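Local coordinates for protein TetR family transcription regulator (Marinobacter aquaeolei, PDB 3PAS) that probably acts as a DNA-binding transcription regulator of the TetR family, an all-helical protein whose assembly holds two subunits, at residues G39-P42 against A43-Y46; V163-L167 against Q168-E172. All blocks are in the same frame, centred on the assembly; numbering follows the deposited sequence.

Both contacts are local, each within one continuous run of chain where a helix meets a loop. Interaction 1 is the start of helix 42-48, in the predicted helix-turn-helix. Interaction 2 is the end of helix 148-167, in the C-terminal domain. Both lie at the surface; among the touching residues only Leu45 and Phe171 are buried. Their centres are about 36 Å apart and they share no element. The first uses serine and threonine hydroxyls and a water at a helix N-terminus. The second closes the C-terminal end of a helix through a glycine, with an arginine-serine bond beside it. Interaction 2 also touches the second subunit; interaction 1 does not.

Interaction 1 of 2, residues G39-P42 against A43-Y46; sequences GLSP and ATLY
Ser41 and Thr44 meet through their hydroxyls at the start of helix 42-48. Ser41 is the N-cap residue. Its OG lies 2.9 Å from Thr44 OG1. The same Ser41 OG is 3.0 Å from Thr44 N. With chi1 at 67°, OG sits between the backbone N and the carbonyl carbon, which turns it to the first turn of the helix. Thr44 OG1 lies beside its own backbone N and faces the serine.

One water joins the polar groups. It accepts from Ser41 N at 2.9 Å. It is also hydrogen-bonded to Thr44 OG1, at 2.7 Å. The water thus ties the backbone before the helix to a side chain in its first turn.

Two backbone bonds start the helical ladder. Leu45 N donates to Ser41 O at 3.1 Å. Tyr46 N donates to Pro42 O at 2.9 Å. Both are nearly straight. Proline at the first helical position has no N-H to offer, and none is needed there.

Apolar contact is slight. Pro42 CB approaches Tyr46 CE2 at 4.3 Å, one turn along the helix. Leu40 CB comes no nearer than 4.5 Å to Thr44 CB.

The contact lies in the predicted helix-turn-helix, where the turn leads into the second helix of the motif. Gly39 closes the preceding helix 31-37 with a Schellman motif. Leu45 packs on Val31 and Ile34 of that helix, and on Phe13 of helix 5-24. Leu40 and Thr44 also touch Phe13.

Interaction 2 of 2, residues V163-L167 against Q168-E172; sequences VQRCL and QGSFE
A Schellman motif ends helix 148-167, with Ser170 bonded back to Arg165. Gly169 is the first residue to leave helical geometry, and it does so with positive phi. The turn lies in the C-terminal domain of this TetR-type protein and leads toward helix 175-189.

The motif is closed by Ser170 N, which donates to Arg165 O at 2.9 Å, and by Gly169 N. The glycine N-H goes to Cys166 O at 3.2 Å. Before them, Gln168 N makes the last regular helical bond, to Gln164 O at 3.0 Å. Weak bonds from Gln168 N and Phe171 N also reach Arg165 O, which makes it the focus of the turn.

The side chain of Arg165 runs back along the helix. The bend at chi3, 79°, then turns its NE to Ser170 OG at 3.0 Å. The serine oxygen is tilted 31° out of the guanidinium plane. The hydroxyl also packs against the arginine CB. At the far end of the side chain, NH1 forms a salt bridge with Glu152 of the second subunit. The arginine therefore links this helix end to the subunit interface, where Phe171 packs on Leu150 of the second subunit.

Gln164 and Gln168 run side by side, one turn apart. Their amide planes are 37° apart. In the conformer described, Gln168 NE2 comes beside Gln164 CG at 3.8 Å.

Phe171 brings the chain back past Cys166. In one of two conformers, Cys166 SG lies at the edge of the Phe171 ring, 3.6 Å from CD2, so this sulfur-aromatic contact is tentative. Alongside it, Cys166 CA makes a CA-H...O contact with Phe171 O at 3.2 Å.

Interaction 1 of 2, residues G39-P42 against A43-Y46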
ATOM      1  N   GLY B  39      17.696 -18.265 -20.365  1.00 27.66           N
ATOM      2  CA  GLY B  39      18.527 -18.777 -21.473  1.00 30.71           C
ATOM      3  C   GLY B  39      19.124 -20.160 -21.256  1.00 32.96           C
ATOM      4  O   GLY B  39      20.153 -20.514 -21.868  1.00 32.44           O
ATOM      5  N   LEU B  40      18.484 -20.959 -20.405  1.00 29.46           N
ATOM      6  CA  LEU B  40      19.012 -22.257 -19.996  1.00 30.24           C
ATOM      7  C   LEU B  40      17.933 -23.329 -19.973  1.00 29.93           C
ATOM      8  O   LEU B  40      16.772 -23.045 -20.082  1.00 28.14           O
ATOM      9  CB  LEU B  40      19.658 -22.108 -18.610  1.00 29.31           C
ATOM     10  CG  LEU B  40      20.824 -21.126 -18.538  1.00 31.35           C
ATOM     11  CD1 LEU B  40      21.150 -20.792 -17.064  1.00 28.16           C
ATOM     12  CD2 LEU B  40      22.067 -21.679 -19.302  1.00 33.64           C
ATOM     13  N   SER B  41      18.333 -24.589 -19.906  1.00 29.18           N
ATOM     14  CA  SER B  41      17.383 -25.668 -19.955  1.00 28.28           C
ATOM     15  C   SER B  41      16.791 -25.925 -18.575  1.00 26.53           C
ATOM     16  O   SER B  41      17.393 -25.580 -17.591  1.00 22.85           O
ATOM     17  CB  SER B  41      18.057 -26.946 -20.423  1.00 27.53           C
ATOM     18  OG  SER B  41      18.996 -27.424 -19.471  1.00 30.59           O
ATOM     19  N   PRO B  42      15.588 -26.512 -18.511  1.00 25.93           N
ATOM     20  CA  PRO B  42      15.076 -26.949 -17.214  1.00 24.90           C
ATOM     21  C   PRO B  42      16.016 -27.960 -16.538  1.00 27.30           C
ATOM     22  O   PRO B  42      16.161 -27.930 -15.320  1.00 21.74           O
ATOM     23  CB  PRO B  42      13.739 -27.594 -17.557  1.00 27.65           C
ATOM     24  CG  PRO B  42      13.326 -26.953 -18.835  1.00 31.18           C
ATOM     25  CD  PRO B  42      14.584 -26.598 -19.575  1.00 28.12           C
ATOM     26  N   ALA B  43      16.669 -28.843 -17.312  1.00 25.04           N
ATOM     27  CA  ALA B  43      17.637 -29.815 -16.737  1.00 24.86           C
ATOM     28  C   ALA B  43      18.717 -29.064 -15.982  1.00 21.29           C
ATOM     29  O   ALA B  43      19.061 -29.432 -14.874  1.00 22.85           O
ATOM     30  CB  ALA B  43      18.273 -30.783 -17.877  1.00 24.41           C
ATOM     31  N   THR B  44      19.170 -27.955 -16.533  1.00 21.31           N
ATOM     32  CA  THR B  44      20.153 -27.110 -15.854  1.00 19.68           C
ATOM     33  C   THR B  44      19.602 -26.477 -14.585  1.00 21.11           C
ATOM     34  O   THR B  44      20.269 -26.457 -13.574  1.00 20.00           O
ATOM     35  CB  THR B  44      20.720 -26.042 -16.808  1.00 23.39           C
ATOM     36  OG1 THR B  44      21.348 -26.711 -17.912  1.00 27.26           O
ATOM     37  CG2 THR B  44      21.741 -25.155 -16.098  1.00 21.07           C
ATOM     38  N   LEU B  45      18.399 -25.914 -14.664  1.00 18.92           N
ATOM     39  CA  LEU B  45      17.748 -25.353 -13.533  1.00 19.41           C
ATOM     40  C   LEU B  45      17.725 -26.371 -12.393  1.00 20.12           C
ATOM     41  O   LEU B  45      18.067 -26.029 -11.234  1.00 18.21           O
ATOM     42  CB  LEU B  45      16.325 -24.890 -13.909  1.00 19.82           C
ATOM     43  CG  LEU B  45      15.565 -24.104 -12.844  1.00 16.28           C
ATOM     44  CD1 LEU B  45      14.498 -23.115 -13.461  1.00 17.31           C
ATOM     45  CD2 LEU B  45      14.893 -25.063 -11.852  1.00 17.25           C
ATOM     46  N   TYR B  46      17.317 -27.607 -12.690  1.00 19.37           N
ATOM     47  CA  TYR B  46      17.265 -28.622 -11.665  1.00 19.55           C
ATOM     48  C   TYR B  46      18.617 -28.997 -11.032  1.00 22.00           C
ATOM     49  O   TYR B  46      18.661 -29.609  -9.964  1.00 20.51           O
ATOM     50  CB  TYR B  46      16.548 -29.872 -12.145  1.00 20.40           C
ATOM     51  CG  TYR B  46      15.060 -29.674 -12.475  1.00 22.13           C
ATOM     52  CD1 TYR B  46      14.190 -29.064 -11.584  1.00 21.75           C
ATOM     53  CD2 TYR B  46      14.541 -30.121 -13.675  1.00 24.64           C
ATOM     54  CE1 TYR B  46      12.846 -28.930 -11.871  1.00 18.72           C
ATOM     55  CE2 TYR B  46      13.203 -29.977 -13.988  1.00 30.83           C
ATOM     56  CZ  TYR B  46      12.366 -29.391 -13.080  1.00 25.58           C
ATOM     57  OH  TYR B  46      11.068 -29.241 -13.401  1.00 23.55           O
TER
HETATM   58  O   HOH W   1      21.180 -25.229 -20.125  1.00 41.31           O

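Interaction 2 of 2, residues V163-L167 against Q168-E172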
ATOM      1  N   VAL B 163       8.185   5.065  -4.522  1.00 19.94           N
ATOM      2  CA  VAL B 163       8.882   4.509  -5.707  1.00 21.48           C
ATOM      3  C   VAL B 163       7.866   4.223  -6.838  1.00 23.08           C
ATOM      4  O   VAL B 163       8.088   4.508  -8.007  1.00 24.28           O
ATOM      5  CB  VAL B 163       9.691   3.292  -5.345  1.00 20.39           C
ATOM      6  CG1 VAL B 163      10.065   2.467  -6.660  1.00 19.12           C
ATOM      7  CG2 VAL B 163      10.970   3.733  -4.563  1.00 17.64           C
ATOM      8  N   GLN B 164       6.749   3.637  -6.458  1.00 25.42           N
ATOM      9  CA  GLN B 164       5.705   3.256  -7.419  1.00 28.03           C
ATOM     10  C   GLN B 164       5.138   4.518  -8.079  1.00 29.67           C
ATOM     11  O   GLN B 164       5.071   4.594  -9.312  1.00 31.11           O
ATOM     12  CB  GLN B 164       4.630   2.439  -6.716  1.00 29.68           C
ATOM     13  CG  GLN B 164       3.427   2.017  -7.587  1.00 43.83           C
ATOM     14  CD  GLN B 164       2.634   0.859  -6.975  1.00 51.12           C
ATOM     15  OE1 GLN B 164       3.118  -0.282  -6.894  1.00 49.00           O
ATOM     16  NE2 GLN B 164       1.404   1.144  -6.580  1.00 60.85           N
ATOM     17  N   ARG B 165       4.795   5.525  -7.271  1.00 25.62           N
ATOM     18  CA  ARG B 165       4.370   6.807  -7.814  1.00 24.84           C
ATOM     19  C   ARG B 165       5.406   7.418  -8.760  1.00 26.84           C
ATOM     20  O   ARG B 165       5.050   7.968  -9.814  1.00 26.54           O
ATOM     21  CB  ARG B 165       3.965   7.786  -6.699  1.00 23.52           C
ATOM     22  CG  ARG B 165       2.683   7.400  -5.985  1.00 32.61           C
ATOM     23  CD  ARG B 165       2.145   8.500  -5.064  1.00 39.59           C
ATOM     24  NE  ARG B 165       1.453   9.506  -5.859  1.00 49.25           N
ATOM     25  CZ  ARG B 165       0.228   9.977  -5.650  1.00 50.07           C
ATOM     26  NH1 ARG B 165      -0.513   9.609  -4.600  1.00 48.06           N
ATOM     27  NH2 ARG B 165      -0.235  10.903  -6.476  1.00 56.42           N
ATOM     28  N   CYS B 166       6.679   7.325  -8.424  1.00 26.47           N
ATOM     29  CA  CYS B 166       7.719   7.874  -9.285  0.50 28.00           C
ATOM     30  C   CYS B 166       7.725   7.192 -10.626  1.00 30.91           C
ATOM     31  O   CYS B 166       7.751   7.853 -11.658  1.00 32.14           O
ATOM     32  CB  CYS B 166       9.109   7.710  -8.674  0.50 28.11           C
ATOM     33  SG  CYS B 166       9.350   8.756  -7.312  0.50 20.86           S
ATOM     34  N   LEU B 167       7.693   5.860 -10.610  1.00 32.61           N
ATOM     35  CA  LEU B 167       7.757   5.097 -11.862  1.00 34.97           C
ATOM     36  C   LEU B 167       6.484   5.281 -12.750  1.00 36.58           C
ATOM     37  O   LEU B 167       6.580   5.131 -13.978  1.00 38.90           O
ATOM     38  CB  LEU B 167       8.063   3.636 -11.586  1.00 32.73           C
ATOM     39  CG  LEU B 167       9.495   3.361 -11.071  1.00 32.67           C
ATOM     40  CD1 LEU B 167       9.528   1.999 -10.511  1.00 29.41           C
ATOM     41  CD2 LEU B 167      10.620   3.528 -12.139  1.00 34.82           C
ATOM     42  N   GLN B 168       5.349   5.648 -12.128  1.00 37.14           N
ATOM     43  CA  GLN B 168       4.068   5.904 -12.801  0.50 35.97           C
ATOM     44  C   GLN B 168       3.865   7.392 -13.144  1.00 35.30           C
ATOM     45  O   GLN B 168       2.790   7.773 -13.586  1.00 36.23           O
ATOM     46  CB  GLN B 168       2.890   5.479 -11.902  0.50 35.94           C
ATOM     47  CG  GLN B 168       2.705   3.979 -11.668  0.50 39.95           C
ATOM     48  CD  GLN B 168       1.624   3.693 -10.636  0.50 43.37           C
ATOM     49  OE1 GLN B 168       1.216   4.583  -9.873  0.50 43.56           O
ATOM     50  NE2 GLN B 168       1.152   2.453 -10.606  0.50 50.55           N
ATOM     51  N   GLY B 169       4.866   8.239 -12.872  1.00 31.13           N
ATOM     52  CA  GLY B 169       4.819   9.662 -13.183  1.00 32.99           C
ATOM     53  C   GLY B 169       4.039  10.631 -12.322  1.00 30.49           C
ATOM     54  O   GLY B 169       3.769  11.741 -12.747  1.00 28.43           O
ATOM     55  N   SER B 170       3.683  10.221 -11.098  1.00 32.78           N
ATOM     56  CA  SER B 170       2.904  11.080 -10.208  1.00 32.95           C
ATOM     57  C   SER B 170       3.770  11.662  -9.100  1.00 34.10           C
ATOM     58  O   SER B 170       3.264  12.363  -8.245  1.00 37.47           O
ATOM     59  CB  SER B 170       1.698  10.327  -9.649  1.00 32.88           C
ATOM     60  OG  SER B 170       2.103   9.274  -8.774  1.00 29.50           O
ATOM     61  N   PHE B 171       5.070  11.359  -9.116  1.00 31.63           N
ATOM     62  CA  PHE B 171       6.022  11.927  -8.190  1.00 32.29           C
ATOM     63  C   PHE B 171       7.408  11.993  -8.826  1.00 34.18           C
ATOM     64  O   PHE B 171       7.803  11.103  -9.502  1.00 36.94           O
ATOM     65  CB  PHE B 171       6.108  11.055  -6.924  1.00 31.83           C
ATOM     66  CG  PHE B 171       6.806  11.733  -5.750  1.00 32.54           C
ATOM     67  CD1 PHE B 171       6.362  12.946  -5.288  1.00 36.58           C
ATOM     68  CD2 PHE B 171       7.868  11.143  -5.137  1.00 27.84           C
ATOM     69  CE1 PHE B 171       6.992  13.558  -4.221  1.00 40.71           C
ATOM     70  CE2 PHE B 171       8.508  11.747  -4.064  1.00 38.60           C
ATOM     71  CZ  PHE B 171       8.046  12.944  -3.610  1.00 25.51           C
ATOM     72  N   GLU B 172       8.171  13.041  -8.602  1.00 35.86           N
ATOM     73  CA  GLU B 172       9.523  13.029  -9.146  1.00 35.95           C
ATOM     74  C   GLU B 172      10.548  12.632  -8.101  1.00 33.43           C
ATOM     75  O   GLU B 172      10.678  13.299  -7.073  1.00 30.98           O
ATOM     76  CB  GLU B 172       9.863  14.383  -9.731  1.00 39.63           C
ATOM     77  CG  GLU B 172       9.430  14.494 -11.177  1.00 46.94           C
ATOM     78  CD  GLU B 172       9.980  15.745 -11.858  1.00 57.68           C
ATOM     79  OE1 GLU B 172      10.643  16.570 -11.173  1.00 63.93           O
ATOM     80  OE2 GLU B 172       9.734  15.892 -13.079  1.00 62.05           O
TER